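Local structure of serpin (5HGC) at residues L65-T70 with K75-G80; T44-L49 with S59-G64; P13-F18 with E79-L84. The protein binds the steroid cortisol and, as a member of the serpin family, may act as an inhibitor of serine-type endopeptidases. All blocks are in the same frame, centred on the assembly; numbering follows the deposited sequence.

Contact 1 (L65-T70 with K75-G80); sequences LAFNLT and KEIHEG. With BDG (2,6-diamino-2,6-dideoxy-alpha-D-glucopyranose), chain F.
F67 and I77 lie with their CA atoms 8.4 Å apart where the chain, having left helix 55-64, passes by the first turns of helix 74-89 through a loop without regular structure. I77 rests on one face of the F67 ring. Its CG1 stands 4.2 Å from the ring centroid and 17° off the normal, a CH-pi contact over the face, while CD1 lies over the same face, 3.9 Å from F67 CG. CG of F67 is anti to its carbonyl carbon (chi1 -65°), a rotation that lays the ring beneath the isoleucine branches, and ring and isoleucine run alongside one another, pointing opposite ways. With an alanine in place of F67 the flat apolar surface under I77 CG1 and CD1 would be lost, and a gap is likely to open there. L69 also reaches I77, the two side chains lying roughly perpendicular, with L69 CD1 4.0 Å from I77 CD1. A66, with positive phi, is the C-prime residue of a Schellman motif that ends helix 55-64: F67 N turns back to L62 O and A66 N to E63 O. The exposed side of the loop is shaped by an Asx turn in which N68 OD1 takes both T70 N and, at 2.7 Å, T70 OG1, the two donors arriving from the same face of the amide plane. Across helix 74-89, helix D of the serpin fold, K75 and H78 line the BDG pocket; K75 CE comes to 3.3 Å from BDG N6, and E74 and Y123 hold both H78 ring nitrogens.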
loop_
_atom_site.group_PDB
_atom_site.type_symbol
_atom_site.label_atom_id
_atom_site.label_comp_id
_atom_site.label_asym_id
_atom_site.label_seq_id
_atom_site.Cartn_x
_atom_site.Cartn_y
_atom_site.Cartn_z
ATOM N N LEU A 65 7.225 6.121 -11.859
ATOM C CA LEU A 65 7.529 5.572 -10.558
ATOM C C LEU A 65 8.468 6.461 -9.698
ATOM O O LEU A 65 8.883 6.009 -8.615
ATOM C CB LEU A 65 8.086 4.141 -10.722
ATOM C CG LEU A 65 7.054 3.062 -11.153
ATOM C CD1 LEU A 65 7.798 1.727 -11.325
ATOM C CD2 LEU A 65 5.797 2.958 -10.278
ATOM N N ALA A 66 8.790 7.684 -10.194
ATOM C CA ALA A 66 9.669 8.710 -9.567
ATOM C C ALA A 66 11.156 8.343 -9.498
ATOM O O ALA A 66 11.859 8.731 -8.558
ATOM C CB ALA A 66 9.158 9.124 -8.195
ATOM N N PHE A 67 11.626 7.541 -10.444
ATOM C CA PHE A 67 13.062 7.353 -10.627
ATOM C C PHE A 67 13.604 8.292 -11.722
ATOM O O PHE A 67 12.948 8.504 -12.776
ATOM C CB PHE A 67 13.369 5.911 -11.013
ATOM C CG PHE A 67 13.037 4.935 -9.954
ATOM C CD1 PHE A 67 13.904 4.743 -8.876
ATOM C CD2 PHE A 67 11.825 4.191 -10.011
ATOM C CE1 PHE A 67 13.582 3.822 -7.892
ATOM C CE2 PHE A 67 11.506 3.295 -8.992
ATOM C CZ PHE A 67 12.390 3.127 -7.933
ATOM N N ASN A 68 14.802 8.827 -11.495
ATOM C CA ASN A 68 15.441 9.673 -12.487
ATOM C C ASN A 68 16.591 8.882 -13.096
ATOM O O ASN A 68 17.649 8.636 -12.476
ATOM C CB ASN A 68 15.885 10.997 -11.853
ATOM C CG ASN A 68 16.690 11.889 -12.797
ATOM O OD1 ASN A 68 17.027 11.520 -13.941
ATOM N ND2 ASN A 68 17.022 13.080 -12.299
ATOM N N LEU A 69 16.366 8.476 -14.337
ATOM C CA LEU A 69 17.259 7.528 -14.993
ATOM C C LEU A 69 18.672 8.039 -15.215
ATOM O O LEU A 69 19.610 7.240 -15.298
ATOM C CB LEU A 69 16.622 7.019 -16.281
ATOM C CG LEU A 69 15.547 5.930 -16.148
ATOM C CD1 LEU A 69 15.811 4.974 -14.979
ATOM C CD2 LEU A 69 14.186 6.569 -16.012
ATOM N N THR A 70 18.825 9.367 -15.251
ATOM C CA THR A 70 20.153 10.001 -15.335
ATOM C C THR A 70 20.932 9.873 -14.012
ATOM O O THR A 70 22.132 10.099 -13.998
ATOM C CB THR A 70 20.116 11.471 -15.854
ATOM O OG1 THR A 70 19.450 12.317 -14.905
ATOM C CG2 THR A 70 19.405 11.579 -17.235
ATOM N N LYS A 75 19.386 -1.487 -13.747
ATOM C CA LYS A 75 19.893 -2.643 -12.981
ATOM C C LYS A 75 19.612 -2.482 -11.502
ATOM O O LYS A 75 19.179 -3.430 -10.843
ATOM C CB LYS A 75 21.417 -2.853 -13.143
ATOM C CG LYS A 75 21.920 -2.883 -14.589
ATOM C CD LYS A 75 22.144 -1.480 -15.208
ATOM C CE LYS A 75 21.641 -1.371 -16.644
ATOM N NZ LYS A 75 21.360 0.042 -16.949
ATOM N N GLU A 76 19.860 -1.282 -10.980
ATOM C CA GLU A 76 19.711 -1.023 -9.541
ATOM C C GLU A 76 18.258 -1.007 -9.055
ATOM O O GLU A 76 17.986 -1.490 -7.988
ATOM C CB GLU A 76 20.429 0.259 -9.133
ATOM C CG GLU A 76 21.959 0.187 -9.252
ATOM C CD GLU A 76 22.613 1.565 -9.113
ATOM O OE1 GLU A 76 23.303 1.784 -8.091
ATOM O OE2 GLU A 76 22.414 2.446 -10.004
ATOM N N ILE A 77 17.353 -0.453 -9.853
ATOM C CA ILE A 77 15.912 -0.468 -9.611
ATOM C C ILE A 77 15.462 -1.902 -9.447
ATOM O O ILE A 77 14.943 -2.237 -8.372
ATOM C CB ILE A 77 15.188 0.210 -10.762
ATOM C CG1 ILE A 77 15.607 1.672 -10.849
ATOM C CG2 ILE A 77 13.697 0.111 -10.599
ATOM C CD1 ILE A 77 15.071 2.410 -12.052
ATOM N N HIS A 78 15.729 -2.778 -10.438
ATOM C CA HIS A 78 15.281 -4.181 -10.338
ATOM C C HIS A 78 15.959 -4.896 -9.168
ATOM O O HIS A 78 15.327 -5.707 -8.459
ATOM C CB HIS A 78 15.465 -4.941 -11.650
ATOM C CG HIS A 78 14.726 -4.347 -12.809
ATOM N ND1 HIS A 78 13.355 -4.205 -12.832
ATOM C CD2 HIS A 78 15.163 -3.870 -13.998
ATOM C CE1 HIS A 78 12.978 -3.629 -13.963
ATOM N NE2 HIS A 78 14.055 -3.418 -14.694
ATOM N N GLU A 79 17.222 -4.572 -8.919
ATOM C CA GLU A 79 17.946 -5.168 -7.781
ATOM C C GLU A 79 17.288 -4.737 -6.491
ATOM O O GLU A 79 17.063 -5.574 -5.588
ATOM C CB GLU A 79 19.376 -4.693 -7.751
ATOM C CG GLU A 79 20.360 -5.748 -8.173
ATOM C CD GLU A 79 21.577 -5.149 -8.859
ATOM O OE1 GLU A 79 22.015 -4.022 -8.486
ATOM O OE2 GLU A 79 22.091 -5.822 -9.783
ATOM N N GLY A 80 16.974 -3.426 -6.449
ATOM C CA GLY A 80 16.301 -2.753 -5.365
ATOM C C GLY A 80 14.995 -3.432 -5.034
ATOM O O GLY A 80 14.767 -3.821 -3.851
HETATM C C5 BDG F . 18.290 -5.594 -15.903
HETATM O O5 BDG F . 17.166 -5.358 -16.810
HETATM C C1 BDG F . 16.952 -6.289 -17.932
HETATM O O1 BDG F . 15.695 -6.015 -18.616
HETATM C C2 BDG F . 17.201 -7.802 -17.562
HETATM N N2 BDG F . 16.270 -8.712 -18.221
HETATM C C3 BDG F . 17.376 -8.063 -16.024
HETATM O O3 BDG F . 17.627 -9.465 -15.687
HETATM C C4 BDG F . 18.444 -7.072 -15.447
HETATM O O4 BDG F . 18.558 -7.074 -14.021
HETATM C C6 BDG F . 19.649 -5.123 -16.475
HETATM N N6 BDG F . 19.562 -3.865 -17.204
#

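Contact 2 (T44-L49 with S59-G64); sequences TAFAML and SQILEG. Unlike the reference sequence in segment 44-49: T44 (reference Ala).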
loop_
_atom_site.group_PDB
_atom_site.type_symbol
_atom_site.label_atom_id
_atom_site.label_comp_id
_atom_site.label_asym_id
_atom_site.label_seq_id
_atom_site.Cartn_x
_atom_site.Cartn_y
_atom_site.Cartn_z
ATOM N N THR A 44 5.961 -2.052 -7.193
ATOM C CA THR A 44 6.605 -3.303 -7.530
ATOM C C THR A 44 5.966 -3.928 -8.785
ATOM O O THR A 44 6.723 -4.380 -9.628
ATOM C CB THR A 44 6.568 -4.237 -6.322
ATOM O OG1 THR A 44 7.259 -3.607 -5.238
ATOM C CG2 THR A 44 7.238 -5.509 -6.613
ATOM N N ALA A 45 4.621 -3.907 -8.921
ATOM C CA ALA A 45 3.933 -4.507 -10.066
ATOM C C ALA A 45 4.405 -3.803 -11.342
ATOM O O ALA A 45 4.782 -4.479 -12.309
ATOM C CB ALA A 45 2.426 -4.433 -9.932
ATOM N N PHE A 46 4.493 -2.465 -11.315
ATOM C CA PHE A 46 4.950 -1.700 -12.482
ATOM C C PHE A 46 6.399 -1.790 -12.851
ATOM O O PHE A 46 6.717 -1.790 -14.040
ATOM C CB PHE A 46 4.450 -0.253 -12.451
ATOM C CG PHE A 46 3.081 -0.148 -13.007
ATOM C CD1 PHE A 46 1.981 -0.431 -12.211
ATOM C CD2 PHE A 46 2.903 0.063 -14.359
ATOM C CE1 PHE A 46 0.709 -0.468 -12.773
ATOM C CE2 PHE A 46 1.641 0.045 -14.932
ATOM C CZ PHE A 46 0.537 -0.214 -14.141
ATOM N N ALA A 47 7.274 -1.902 -11.860
ATOM C CA ALA A 47 8.692 -2.036 -12.136
ATOM C C ALA A 47 8.872 -3.360 -12.862
ATOM O O ALA A 47 9.605 -3.455 -13.838
ATOM C CB ALA A 47 9.488 -2.027 -10.848
ATOM N N MET A 48 8.132 -4.366 -12.411
ATOM C CA MET A 48 8.116 -5.650 -13.052
ATOM C C MET A 48 7.700 -5.570 -14.538
ATOM O O MET A 48 8.383 -6.165 -15.381
ATOM C CB MET A 48 7.233 -6.550 -12.238
ATOM C CG MET A 48 7.260 -7.989 -12.636
ATOM S SD MET A 48 5.546 -8.418 -12.824
ATOM C CE MET A 48 5.358 -7.981 -14.543
ATOM N N LEU A 49 6.645 -4.817 -14.882
ATOM C CA LEU A 49 6.367 -4.560 -16.299
ATOM C C LEU A 49 7.532 -3.947 -17.024
ATOM O O LEU A 49 7.815 -4.287 -18.190
ATOM C CB LEU A 49 5.169 -3.661 -16.527
ATOM C CG LEU A 49 3.801 -4.306 -16.387
ATOM C CD1 LEU A 49 2.806 -3.265 -16.861
ATOM C CD2 LEU A 49 3.651 -5.573 -17.220
ATOM N N SER A 59 10.700 3.914 -20.187
ATOM C CA SER A 59 11.168 5.155 -19.554
ATOM C C SER A 59 10.029 5.839 -18.775
ATOM O O SER A 59 10.259 6.325 -17.662
ATOM C CB SER A 59 11.765 6.120 -20.593
ATOM O OG SER A 59 10.744 6.879 -21.237
ATOM N N GLN A 60 8.821 5.855 -19.347
ATOM C CA GLN A 60 7.650 6.416 -18.666
ATOM C C GLN A 60 7.246 5.633 -17.423
ATOM O O GLN A 60 6.765 6.235 -16.432
ATOM C CB GLN A 60 6.424 6.446 -19.558
ATOM C CG GLN A 60 6.393 7.526 -20.594
ATOM C CD GLN A 60 5.191 7.352 -21.518
ATOM O OE1 GLN A 60 4.249 6.584 -21.228
ATOM N NE2 GLN A 60 5.208 8.070 -22.638
ATOM N N ILE A 61 7.376 4.297 -17.489
ATOM C CA ILE A 61 7.070 3.462 -16.311
ATOM C C ILE A 61 8.029 3.882 -15.178
ATOM O O ILE A 61 7.592 4.255 -14.113
ATOM C CB ILE A 61 7.108 1.935 -16.586
ATOM C CG1 ILE A 61 5.952 1.539 -17.518
ATOM C CG2 ILE A 61 6.889 1.166 -15.284
ATOM C CD1 ILE A 61 6.135 0.194 -18.192
ATOM N N LEU A 62 9.328 3.879 -15.463
ATOM C CA LEU A 62 10.338 4.103 -14.437
ATOM C C LEU A 62 10.294 5.545 -13.922
ATOM O O LEU A 62 10.471 5.789 -12.710
ATOM C CB LEU A 62 11.737 3.664 -14.882
ATOM C CG LEU A 62 11.917 2.182 -15.193
ATOM C CD1 LEU A 62 13.360 1.902 -15.580
ATOM C CD2 LEU A 62 11.590 1.336 -13.984
ATOM N N GLU A 63 9.989 6.486 -14.814
ATOM C CA GLU A 63 9.969 7.870 -14.402
ATOM C C GLU A 63 8.709 8.161 -13.622
ATOM O O GLU A 63 8.715 8.923 -12.670
ATOM C CB GLU A 63 10.162 8.796 -15.586
ATOM C CG GLU A 63 11.639 8.924 -15.923
ATOM C CD GLU A 63 11.902 9.684 -17.206
ATOM O OE1 GLU A 63 10.921 10.055 -17.903
ATOM O OE2 GLU A 63 13.092 9.899 -17.522
ATOM N N GLY A 64 7.628 7.523 -14.018
ATOM C CA GLY A 64 6.346 7.773 -13.377
ATOM C C GLY A 64 6.394 7.158 -11.996
ATOM O O GLY A 64 5.704 7.619 -11.079
#
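Two backbone N-H groups, those of V294 and D295, grip Q60 OE1 at the flank of helix 55-64, and the next residue, I61, turns inward to meet F46 and L49 of helix 39-52. I61 carries this contact on its two branches. With CG2 anti to the backbone N (chi1 -68°), the short branch faces the F46 backbone, and CG1 carries CD1 on toward L49. The approach is snug: I61 CG2 sits 3.2 Å from F46 O and 4.0 Å from F46 CB, and it also lies at the edge of the F46 ring, near its plane. The ring therefore stands beside the methyl instead of covering it. At the far end I61 CD1 touches L49 CB at 4.3 Å. With the CA atoms of F46 and I61 only 6.8 Å apart, the helices are close, and isoleucine suits the place because its two branches reach F46 and L49 at once. Helices 39-52 and 55-64 follow one another after a brief link, so the contact closes a helical hairpin of the serpin helical region. Beyond the hairpin, F46 and L49 pack on L169 of strand 167-176, one of the strands of the central sheet A of serpins, and L65 and F297 also touch F46. No hydrogen bond crosses between the two segments; the contact is buried, and the pair rests on apolar packing of I61 with F46 CB and L49 CB, the close F46 O marking how tightly the helices approach.

Contact 3 (P13-F18 with E79-L84); sequences PNNADF and EGFHNL. With HCY ((11alpha,14beta)-11,17,21-trihydroxypregn-4-ene-3,20-dione), chain B.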
loop_
_atom_site.group_PDB
_atom_site.type_symbol
_atom_site.label_atom_id
_atom_site.label_comp_id
_atom_site.label_asym_id
_atom_site.label_seq_id
_atom_site.Cartn_x
_atom_site.Cartn_y
_atom_site.Cartn_z
ATOM N N PRO A 13 13.801 7.146 -1.382
ATOM C CA PRO A 13 13.094 8.412 -1.672
ATOM C C PRO A 13 12.148 8.302 -2.868
ATOM O O PRO A 13 11.039 8.888 -2.870
ATOM C CB PRO A 13 14.215 9.419 -1.963
ATOM C CG PRO A 13 15.497 8.693 -1.751
ATOM C CD PRO A 13 15.253 7.223 -1.653
ATOM N N ASN A 14 12.560 7.543 -3.878
ATOM C CA ASN A 14 11.764 7.442 -5.108
ATOM C C ASN A 14 10.437 6.755 -4.789
ATOM O O ASN A 14 9.392 7.266 -5.132
ATOM C CB ASN A 14 12.555 6.655 -6.142
ATOM C CG ASN A 14 13.978 7.161 -6.294
ATOM O OD1 ASN A 14 14.913 6.718 -5.612
ATOM N ND2 ASN A 14 14.138 8.117 -7.175
ATOM N N ASN A 15 10.480 5.622 -4.086
ATOM C CA ASN A 15 9.254 4.930 -3.671
ATOM C C ASN A 15 8.329 5.799 -2.804
ATOM O O ASN A 15 7.118 5.808 -3.033
ATOM C CB ASN A 15 9.565 3.558 -3.048
ATOM C CG ASN A 15 10.058 2.521 -4.102
ATOM O OD1 ASN A 15 9.960 2.732 -5.336
ATOM N ND2 ASN A 15 10.590 1.407 -3.621
ATOM N N ALA A 16 8.901 6.607 -1.913
ATOM C CA ALA A 16 8.076 7.505 -1.072
ATOM C C ALA A 16 7.443 8.601 -1.870
ATOM O O ALA A 16 6.251 8.848 -1.727
ATOM C CB ALA A 16 8.876 8.064 0.098
ATOM N N ASP A 17 8.206 9.221 -2.771
ATOM C CA ASP A 17 7.624 10.219 -3.720
ATOM C C ASP A 17 6.462 9.643 -4.474
ATOM O O ASP A 17 5.394 10.246 -4.523
ATOM C CB ASP A 17 8.660 10.744 -4.710
ATOM C CG ASP A 17 9.759 11.594 -4.048
ATOM O OD1 ASP A 17 9.546 12.210 -2.965
ATOM O OD2 ASP A 17 10.855 11.679 -4.640
ATOM N N PHE A 18 6.647 8.463 -5.047
ATOM C CA PHE A 18 5.588 7.856 -5.847
ATOM C C PHE A 18 4.373 7.635 -4.938
ATOM O O PHE A 18 3.236 7.965 -5.325
ATOM C CB PHE A 18 6.039 6.516 -6.563
ATOM C CG PHE A 18 4.876 5.721 -7.122
ATOM C CD1 PHE A 18 4.226 6.137 -8.297
ATOM C CD2 PHE A 18 4.353 4.652 -6.418
ATOM C CE1 PHE A 18 3.088 5.474 -8.770
ATOM C CE2 PHE A 18 3.218 3.967 -6.884
ATOM C CZ PHE A 18 2.579 4.375 -8.068
ATOM N N GLU A 79 17.222 -4.572 -8.919
ATOM C CA GLU A 79 17.946 -5.168 -7.781
ATOM C C GLU A 79 17.288 -4.737 -6.491
ATOM O O GLU A 79 17.063 -5.574 -5.588
ATOM C CB GLU A 79 19.376 -4.693 -7.751
ATOM C CG GLU A 79 20.360 -5.748 -8.173
ATOM C CD GLU A 79 21.577 -5.149 -8.859
ATOM O OE1 GLU A 79 22.015 -4.022 -8.486
ATOM O OE2 GLU A 79 22.091 -5.822 -9.783
ATOM N N GLY A 80 16.974 -3.426 -6.449
ATOM C CA GLY A 80 16.301 -2.753 -5.365
ATOM C C GLY A 80 14.995 -3.432 -5.034
ATOM O O GLY A 80 14.767 -3.821 -3.851
ATOM N N PHE A 81 14.141 -3.597 -6.065
ATOM C CA PHE A 81 12.833 -4.156 -5.832
ATOM C C PHE A 81 12.943 -5.634 -5.525
ATOM O O PHE A 81 12.166 -6.133 -4.726
ATOM C CB PHE A 81 11.908 -3.947 -7.013
ATOM C CG PHE A 81 11.333 -2.588 -7.085
ATOM C CD1 PHE A 81 10.380 -2.155 -6.118
ATOM C CD2 PHE A 81 11.714 -1.704 -8.132
ATOM C CE1 PHE A 81 9.859 -0.850 -6.186
ATOM C CE2 PHE A 81 11.173 -0.408 -8.202
ATOM C CZ PHE A 81 10.240 0.012 -7.239
ATOM N N HIS A 82 13.900 -6.348 -6.125
ATOM C CA HIS A 82 14.035 -7.740 -5.689
ATOM C C HIS A 82 14.393 -7.826 -4.170
ATOM O O HIS A 82 13.951 -8.710 -3.380
ATOM C CB HIS A 82 15.077 -8.500 -6.514
ATOM C CG HIS A 82 15.369 -9.845 -5.943
ATOM N ND1 HIS A 82 14.452 -10.878 -5.985
ATOM C CD2 HIS A 82 16.403 -10.296 -5.202
ATOM C CE1 HIS A 82 14.925 -11.918 -5.321
ATOM N NE2 HIS A 82 16.116 -11.601 -4.855
ATOM N N ASN A 83 15.254 -6.920 -3.755
ATOM C CA ASN A 83 15.710 -6.955 -2.380
ATOM C C ASN A 83 14.540 -6.579 -1.468
ATOM O O ASN A 83 14.305 -7.235 -0.438
ATOM C CB ASN A 83 16.924 -6.043 -2.236
ATOM C CG ASN A 83 17.495 -5.988 -0.827
ATOM O OD1 ASN A 83 18.009 -4.960 -0.488
ATOM N ND2 ASN A 83 17.435 -7.069 -0.028
ATOM N N LEU A 84 13.781 -5.576 -1.888
ATOM C CA LEU A 84 12.593 -5.183 -1.172
ATOM C C LEU A 84 11.565 -6.303 -1.037
ATOM O O LEU A 84 11.146 -6.593 0.088
ATOM C CB LEU A 84 12.008 -3.946 -1.846
ATOM C CG LEU A 84 10.794 -3.228 -1.293
ATOM C CD1 LEU A 84 11.010 -2.835 0.186
ATOM C CD2 LEU A 84 10.677 -2.018 -2.197
HETATM C C1 HCY B . 12.710 9.670 5.123
HETATM C C2 HCY B . 13.046 10.433 3.845
HETATM C C3 HCY B . 12.794 9.601 2.607
HETATM C C4 HCY B . 11.989 8.359 2.680
HETATM C C5 HCY B . 11.205 8.139 3.743
HETATM C C6 HCY B . 10.062 7.156 3.620
HETATM C C7 HCY B . 10.058 6.193 4.829
HETATM C C8 HCY B . 10.294 6.834 6.201
HETATM C C9 HCY B . 11.536 7.750 6.152
HETATM C C10 HCY B . 11.422 8.851 5.073
HETATM C C12 HCY B . 12.069 7.149 8.669
HETATM C C11 HCY B . 12.057 8.220 7.555
HETATM C C13 HCY B . 10.761 6.303 8.673
HETATM C C14 HCY B . 10.526 5.775 7.256
HETATM C C15 HCY B . 9.577 4.613 7.426
HETATM C C16 HCY B . 9.933 3.988 8.769
HETATM C C17 HCY B . 10.879 4.986 9.484
HETATM C C18 HCY B . 9.523 7.082 9.206
HETATM C C19 HCY B . 10.216 9.802 5.233
HETATM C C20 HCY B . 10.605 5.098 10.973
HETATM C C21 HCY B . 11.740 5.341 11.947
HETATM O O1 HCY B . 13.206 10.003 1.538
HETATM O O2 HCY B . 11.143 9.257 7.926
HETATM O O3 HCY B . 12.231 4.474 9.442
HETATM O O4 HCY B . 9.469 4.996 11.410
HETATM O O5 HCY B . 11.171 6.239 12.898
#
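N15 reaches out from helix 12-29 to the F81 ring and the L84 side chain of helix 74-89, where the nearest CA atoms of the two segments, those of N15 and F81, are 10.0 Å apart. Its CB points toward the other helix and, with CG anti to the carbonyl carbon (chi1 -71°), sends the amide into the gap. CG comes first, 4.0 Å from both F81 CE1 and F81 CZ. At the tip the amide divides: OD1 approaches F81 CZ at 3.3 Å, obliquely to the ring, whereas ND2 lies 3.5 Å from F81 CE1 and 3.7 Å from L84 CD2. Amide and ring planes are 35° apart; N15 and F81 reach toward each other from their own helices, and the amide meets the far end of the phenylalanine. L84 reaches its place with CG anti to the backbone N (chi1 -176°), which directs its methyl to the nitrogen end of the amide. An asparagine suits this spot because its short, flat head fits obliquely against the end of the ring, and F81 suits its own because it spans the distance and also packs on T44 and A47 of helix 39-52. In the serpin fold these are helices A and D. Helix 12-29 also borders the steroid pocket on another side: P13 CA is 3.6 Å from HCY O1 and A16 CB is 3.8 Å from HCY C6, while D17 makes a salt bridge to K254, itself a pocket residue. No hydrogen bond joins the two segments. The buried amide thus meets aromatic and methyl carbons, and the contact between the helices depends on dispersion, perhaps aided by a weak attraction between the oxygen and the ring's C-H groups.

How the contacts relate
The three contacts form one packed cluster on the same side of the chain's centre, contact 1 lying about 8 Å from contact 3 and 9 Å from contact 2, centre to centre. Contacts 1 and 3 share E79 and G80 of helix 74-89; A66 O takes N14 ND2 at 2.7 Å, probably a hydrogen bond, and F67 CZ lies 3.6 Å from N15 OD1. Contacts 2 and 3, about 11 Å apart between centres, meet where A47 CB touches F81 CD2 at 3.5 Å. The cluster stands between two ligands: K75 and H78 of contact 1 border the BDG site, whereas P13 and A16 of contact 3 border the steroid pocket.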